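Local structure of superoxide dismutase (Anaplasma phagocytophilum, 3JS4) at residues H45-H50 with H101-W105. The protein probably converts superoxide radicals into oxygen and hydrogen peroxide by alternately reducing and oxidising the iron ion in its active site. Residues are numbered along the deposited sequence; the frame is centred on the assembly and turned at random.
With FE (Fe (III) ion), chain E.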
loop_
_atom_site.group_PDB
_atom_site.type_symbol
_atom_site.label_atom_id
_atom_site.label_comp_id
_atom_site.label_asym_id
_atom_site.label_seq_id
_atom_site.Cartn_x
_atom_site.Cartn_y
_atom_site.Cartn_z
ATOM N N HIS A 45 1.013 11.961 8.561
ATOM C CA HIS A 45 0.899 10.557 8.176
ATOM C C HIS A 45 2.269 9.884 8.207
ATOM O O HIS A 45 2.427 8.779 8.727
ATOM C CB HIS A 45 0.309 10.473 6.758
ATOM C CG HIS A 45 -0.213 9.119 6.396
ATOM N ND1 HIS A 45 -0.948 8.896 5.249
ATOM C CD2 HIS A 45 -0.135 7.925 7.032
ATOM C CE1 HIS A 45 -1.268 7.614 5.179
ATOM N NE2 HIS A 45 -0.797 7.006 6.251
ATOM N N TYR A 46 3.271 10.581 7.666
ATOM C CA TYR A 46 4.625 10.033 7.532
ATOM C C TYR A 46 5.461 10.162 8.809
ATOM O O TYR A 46 5.933 9.157 9.323
ATOM C CB TYR A 46 5.336 10.703 6.348
ATOM C CG TYR A 46 6.771 10.264 6.088
ATOM C CD1 TYR A 46 7.078 8.951 5.685
ATOM C CD2 TYR A 46 7.816 11.183 6.183
ATOM C CE1 TYR A 46 8.426 8.581 5.402
ATOM C CE2 TYR A 46 9.150 10.817 5.911
ATOM C CZ TYR A 46 9.440 9.517 5.531
ATOM O OH TYR A 46 10.759 9.187 5.276
ATOM N N ASN A 47 5.642 11.388 9.308
ATOM C CA ASN A 47 6.453 11.619 10.518
ATOM C C ASN A 47 5.695 11.331 11.818
ATOM O O ASN A 47 6.297 11.293 12.892
ATOM C CB ASN A 47 7.052 13.039 10.543
ATOM C CG ASN A 47 7.986 13.296 9.379
ATOM O OD1 ASN A 47 8.948 12.552 9.149
ATOM N ND2 ASN A 47 7.700 14.349 8.616
ATOM N N GLY A 48 4.384 11.150 11.709
ATOM C CA GLY A 48 3.541 10.779 12.850
ATOM C C GLY A 48 3.264 9.276 12.836
ATOM O O GLY A 48 3.834 8.533 13.637
ATOM N N HIS A 49 2.353 8.836 11.963
ATOM C CA HIS A 49 1.902 7.417 11.971
ATOM C C HIS A 49 3.002 6.442 11.546
ATOM O O HIS A 49 3.290 5.491 12.258
ATOM C CB HIS A 49 0.668 7.217 11.080
ATOM C CG HIS A 49 -0.554 7.939 11.557
ATOM N ND1 HIS A 49 -1.531 7.326 12.316
ATOM C CD2 HIS A 49 -0.948 9.224 11.396
ATOM C CE1 HIS A 49 -2.494 8.189 12.570
ATOM N NE2 HIS A 49 -2.164 9.353 12.033
ATOM N N HIS A 50 3.611 6.680 10.387
ATOM C CA HIS A 50 4.613 5.751 9.852
ATOM C C HIS A 50 5.848 5.683 10.775
ATOM O O HIS A 50 6.323 4.582 11.117
ATOM C CB HIS A 50 4.994 6.192 8.436
ATOM C CG HIS A 50 5.772 5.183 7.647
ATOM N ND1 HIS A 50 6.125 5.399 6.331
ATOM C CD2 HIS A 50 6.308 3.985 7.990
ATOM C CE1 HIS A 50 6.823 4.368 5.889
ATOM N NE2 HIS A 50 6.947 3.497 6.874
ATOM N N HIS A 101 3.012 1.015 4.466
ATOM C CA HIS A 101 3.260 2.443 4.222
ATOM C C HIS A 101 4.416 2.657 3.232
ATOM O O HIS A 101 4.325 3.525 2.361
ATOM C CB HIS A 101 3.497 3.202 5.542
ATOM C CG HIS A 101 2.234 3.443 6.312
ATOM N ND1 HIS A 101 1.693 2.494 7.162
ATOM C CD2 HIS A 101 1.367 4.486 6.308
ATOM C CE1 HIS A 101 0.575 2.971 7.688
ATOM N NE2 HIS A 101 0.337 4.164 7.167
ATOM N N ASP A 102 5.481 1.860 3.340
ATOM C CA ASP A 102 6.596 1.984 2.386
ATOM C C ASP A 102 6.008 1.773 0.977
ATOM O O ASP A 102 6.326 2.516 0.040
ATOM C CB ASP A 102 7.720 0.942 2.621
ATOM C CG ASP A 102 8.607 1.227 3.848
ATOM O OD1 ASP A 102 8.602 2.334 4.430
ATOM O OD2 ASP A 102 9.354 0.298 4.234
ATOM N N PHE A 103 5.157 0.761 0.833
ATOM C CA PHE A 103 4.564 0.411 -0.463
ATOM C C PHE A 103 3.647 1.535 -0.947
ATOM O O PHE A 103 3.611 1.864 -2.148
ATOM C CB PHE A 103 3.731 -0.879 -0.326
ATOM C CG PHE A 103 3.616 -1.675 -1.613
ATOM C CD1 PHE A 103 4.719 -2.343 -2.128
ATOM C CD2 PHE A 103 2.403 -1.764 -2.292
ATOM C CE1 PHE A 103 4.627 -3.077 -3.318
ATOM C CE2 PHE A 103 2.292 -2.497 -3.464
ATOM C CZ PHE A 103 3.409 -3.173 -3.976
ATOM N N TYR A 104 2.902 2.120 -0.004
ATOM C CA TYR A 104 1.959 3.197 -0.318
ATOM C C TYR A 104 2.703 4.401 -0.892
ATOM O O TYR A 104 2.254 4.995 -1.881
ATOM C CB TYR A 104 1.249 3.598 0.971
ATOM C CG TYR A 104 0.327 4.789 0.942
ATOM C CD1 TYR A 104 -0.755 4.855 0.058
ATOM C CD2 TYR A 104 0.489 5.827 1.875
ATOM C CE1 TYR A 104 -1.635 5.939 0.082
ATOM C CE2 TYR A 104 -0.386 6.901 1.920
ATOM C CZ TYR A 104 -1.448 6.952 1.033
ATOM O OH TYR A 104 -2.286 8.024 1.072
ATOM N N TRP A 105 3.805 4.809 -0.251
ATOM C CA TRP A 105 4.513 5.978 -0.765
ATOM C C TRP A 105 5.047 5.751 -2.170
ATOM O O TRP A 105 5.058 6.689 -2.984
ATOM C CB TRP A 105 5.647 6.460 0.178
ATOM C CG TRP A 105 5.202 6.679 1.616
ATOM C CD1 TRP A 105 5.724 6.085 2.736
ATOM C CD2 TRP A 105 4.156 7.545 2.074
ATOM N NE1 TRP A 105 5.073 6.533 3.854
ATOM C CE2 TRP A 105 4.117 7.438 3.485
ATOM C CE3 TRP A 105 3.274 8.439 1.429
ATOM C CZ2 TRP A 105 3.213 8.164 4.271
ATOM C CZ3 TRP A 105 2.363 9.149 2.202
ATOM C CH2 TRP A 105 2.336 9.001 3.618
HETATM FE FE FE E . -1.672 5.074 7.127
HETATM O O HOH W 1 -1.867 10.150 2.991
HETATM O O HOH W 2 -2.522 3.084 7.744
#
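H101 and H45 meet at a shared iron ion, a worked example of two nearly antiparallel helical segments joined through a metal site. H101 NE2 binds the iron at 2.2 Å and H45 NE2 at 2.3 Å, the ring planes almost perpendicular (89°) and meeting rim to rim; D186, H190 and water 2 complete the five ligands. H101 ND1 donates to the backbone oxygen of Q97, which together with the iron restrains the ring's rotation; H101 CB sits over the centre of the H50 ring in a CH-pi contact. D102 brings OD1 to the edge of that same imidazole, 3.1 Å from H50 CE1. Y104 lays CE2 obliquely against H45 CE1, and its OH, also hydrogen-bonded to Y203, reaches water 1, which accepts a bond from H45 ND1 (2.7 Å). W105 points CH2 edge-on at a face of H45, Y46 turns its edge, offset, toward the five-membered ring of the indole, and W105 NE1 donates to H50 ND1 (2.9 Å, 161°). The H50 ring swings away from its own backbone N (chi1 -167°) and reaches across to accept that bond. Both nitrogens of H45 are thus engaged, and the bond to water 1, with the indole edge against one face, probably restrains its rotation about the iron bond.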